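Local coordinates for TsrE (Streptomyces laurentii, PDB 7CWW), which probably acts as a cyclase in the biosynthesis of a thiopeptide antibiotic, at residues A[138-143]-A[206-211]. Sequence-based numbering, arbitrary orientation.
Sequences AFDFLV and RTLVEQ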
# COMPACT_ATOMS: atom_id res chain seq x y z
N ALA A 138 -0.44 -10.57 4.12
CA ALA A 138 0.12 -9.26 3.81
C ALA A 138 1.64 -9.31 3.75
O ALA A 138 2.26 -8.74 2.85
CB ALA A 138 -0.35 -8.23 4.85
N PHE A 139 2.26 -9.99 4.71
CA PHE A 139 3.70 -10.19 4.68
C PHE A 139 4.12 -10.80 3.34
O PHE A 139 5.07 -10.32 2.70
CB PHE A 139 4.13 -11.09 5.84
CG PHE A 139 5.63 -11.26 5.99
CD1 PHE A 139 6.38 -10.33 6.71
CD2 PHE A 139 6.28 -12.35 5.44
CE1 PHE A 139 7.76 -10.48 6.87
CE2 PHE A 139 7.67 -12.51 5.60
CZ PHE A 139 8.40 -11.58 6.31
N ASP A 140 3.39 -11.82 2.88
CA ASP A 140 3.72 -12.49 1.63
C ASP A 140 3.75 -11.52 0.46
O ASP A 140 4.73 -11.48 -0.30
CB ASP A 140 2.72 -13.61 1.34
CG ASP A 140 2.95 -14.85 2.20
OD1 ASP A 140 3.94 -14.89 2.96
OD2 ASP A 140 2.11 -15.77 2.12
N PHE A 141 2.68 -10.75 0.25
CA PHE A 141 2.67 -9.96 -0.98
C PHE A 141 3.55 -8.73 -0.87
O PHE A 141 4.09 -8.28 -1.89
CB PHE A 141 1.23 -9.64 -1.42
CG PHE A 141 0.53 -8.50 -0.67
CD1 PHE A 141 0.80 -7.17 -0.96
CD2 PHE A 141 -0.50 -8.78 0.22
CE1 PHE A 141 0.11 -6.13 -0.31
CE2 PHE A 141 -1.19 -7.74 0.88
CZ PHE A 141 -0.88 -6.42 0.61
N LEU A 142 3.77 -8.20 0.34
CA LEU A 142 4.69 -7.08 0.49
C LEU A 142 6.13 -7.50 0.18
O LEU A 142 6.85 -6.80 -0.54
CB LEU A 142 4.59 -6.50 1.90
CG LEU A 142 3.30 -5.75 2.21
CD1 LEU A 142 3.33 -5.36 3.68
CD2 LEU A 142 3.12 -4.52 1.28
N VAL A 143 6.57 -8.64 0.73
CA VAL A 143 7.93 -9.10 0.44
C VAL A 143 8.12 -9.27 -1.07
O VAL A 143 9.07 -8.75 -1.67
CB VAL A 143 8.24 -10.40 1.20
CG1 VAL A 143 9.49 -11.06 0.65
CG2 VAL A 143 8.41 -10.13 2.71
N ARG A 206 13.12 -15.61 3.30
CA ARG A 206 14.07 -16.15 2.33
C ARG A 206 13.36 -17.03 1.31
O ARG A 206 13.72 -17.03 0.13
CB ARG A 206 15.18 -16.94 3.05
CG ARG A 206 16.23 -17.50 2.09
CD ARG A 206 17.57 -17.83 2.75
NE ARG A 206 18.67 -17.51 1.85
CZ ARG A 206 19.68 -16.70 2.14
NH1 ARG A 206 20.62 -16.47 1.23
NH2 ARG A 206 19.77 -16.12 3.33
N THR A 207 12.34 -17.76 1.76
CA THR A 207 11.61 -18.66 0.87
C THR A 207 10.81 -17.88 -0.16
O THR A 207 10.73 -18.28 -1.33
CB THR A 207 10.71 -19.56 1.69
OG1 THR A 207 11.53 -20.51 2.38
CG2 THR A 207 9.70 -20.28 0.79
N LEU A 208 10.19 -16.77 0.25
CA LEU A 208 9.48 -15.93 -0.70
C LEU A 208 10.44 -15.33 -1.72
O LEU A 208 10.12 -15.27 -2.92
CB LEU A 208 8.75 -14.81 0.03
CG LEU A 208 7.56 -15.22 0.89
CD1 LEU A 208 7.22 -14.10 1.87
CD2 LEU A 208 6.38 -15.53 -0.03
N VAL A 209 11.60 -14.87 -1.27
CA VAL A 209 12.58 -14.31 -2.20
C VAL A 209 13.05 -15.37 -3.18
O VAL A 209 13.17 -15.11 -4.39
CB VAL A 209 13.75 -13.68 -1.42
CG1 VAL A 209 14.82 -13.19 -2.40
CG2 VAL A 209 13.25 -12.52 -0.54
N GLU A 210 13.30 -16.59 -2.69
CA GLU A 210 13.64 -17.67 -3.60
C GLU A 210 12.52 -17.93 -4.59
O GLU A 210 12.76 -18.14 -5.79
CB GLU A 210 13.96 -18.95 -2.81
CG GLU A 210 14.04 -20.21 -3.67
CD GLU A 210 15.33 -20.31 -4.49
OE1 GLU A 210 15.31 -20.94 -5.58
OE2 GLU A 210 16.36 -19.75 -4.05
N GLN A 211 11.27 -17.91 -4.13
CA GLN A 211 10.15 -18.16 -5.04
C GLN A 211 9.97 -17.02 -6.03
O GLN A 211 9.32 -17.20 -7.07
CB GLN A 211 8.87 -18.37 -4.22
CG GLN A 211 8.86 -19.68 -3.40
CD GLN A 211 7.70 -19.74 -2.41
OE1 GLN A 211 7.11 -18.72 -2.06
NE2 GLN A 211 7.37 -20.95 -1.97
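Leu208 pushes its isobutyl group into a notch on helix 131-149 formed by Phe139, Asp140 and Val143, and most of the buried surface follows from that one insertion. Its CD1 methyl goes deepest, lying 3.9 Å from Asp140 CA. The same methyl meets the Phe139 ring obliquely, 4.1 Å from Phe139 CE2. On the flank, CD2 runs past the Asp140 carboxylate. Further back, Leu208 CB rests 3.9 Å from Val143 CG1, a methyl that also reaches Val209 CG2 at 4.2 Å. With CG anti to the carbonyl carbon (chi1 -69°), Leu208 extends across the gap and crosses the side chains of Val143 and Asp140 at about a right angle.

Within helix 131-149, Val143 CG2 sits 3.8 Å above the plane of the Phe139 ring, displaced toward the rim, so one face of the ring is covered from within its own helix. The ring also touches Leu201, Arg204 and Leu205, one to two turns earlier on helix 183-211, and Ile341 of helix 331-349 packs against it as well. Asp140 has a second role: its OD2 makes a salt bridge with Arg204, while OD1 comes within 3.5 Å of Leu208 CD1. The axes of 138-143 and 206-211 approach to 9.9 Å and cross at -46°, with all five touching residues buried.

No hydrogen bond joins 138-143 to 206-211, so contact between them is van der Waals, largely between hydrocarbon groups, with the Asp140 carboxylate lying alongside. The ionic link one turn before Leu208 adds a directional tie between the same two helices; the low-polarity surroundings would probably sharpen the attraction between its charges, though at a desolvation cost paid on burial.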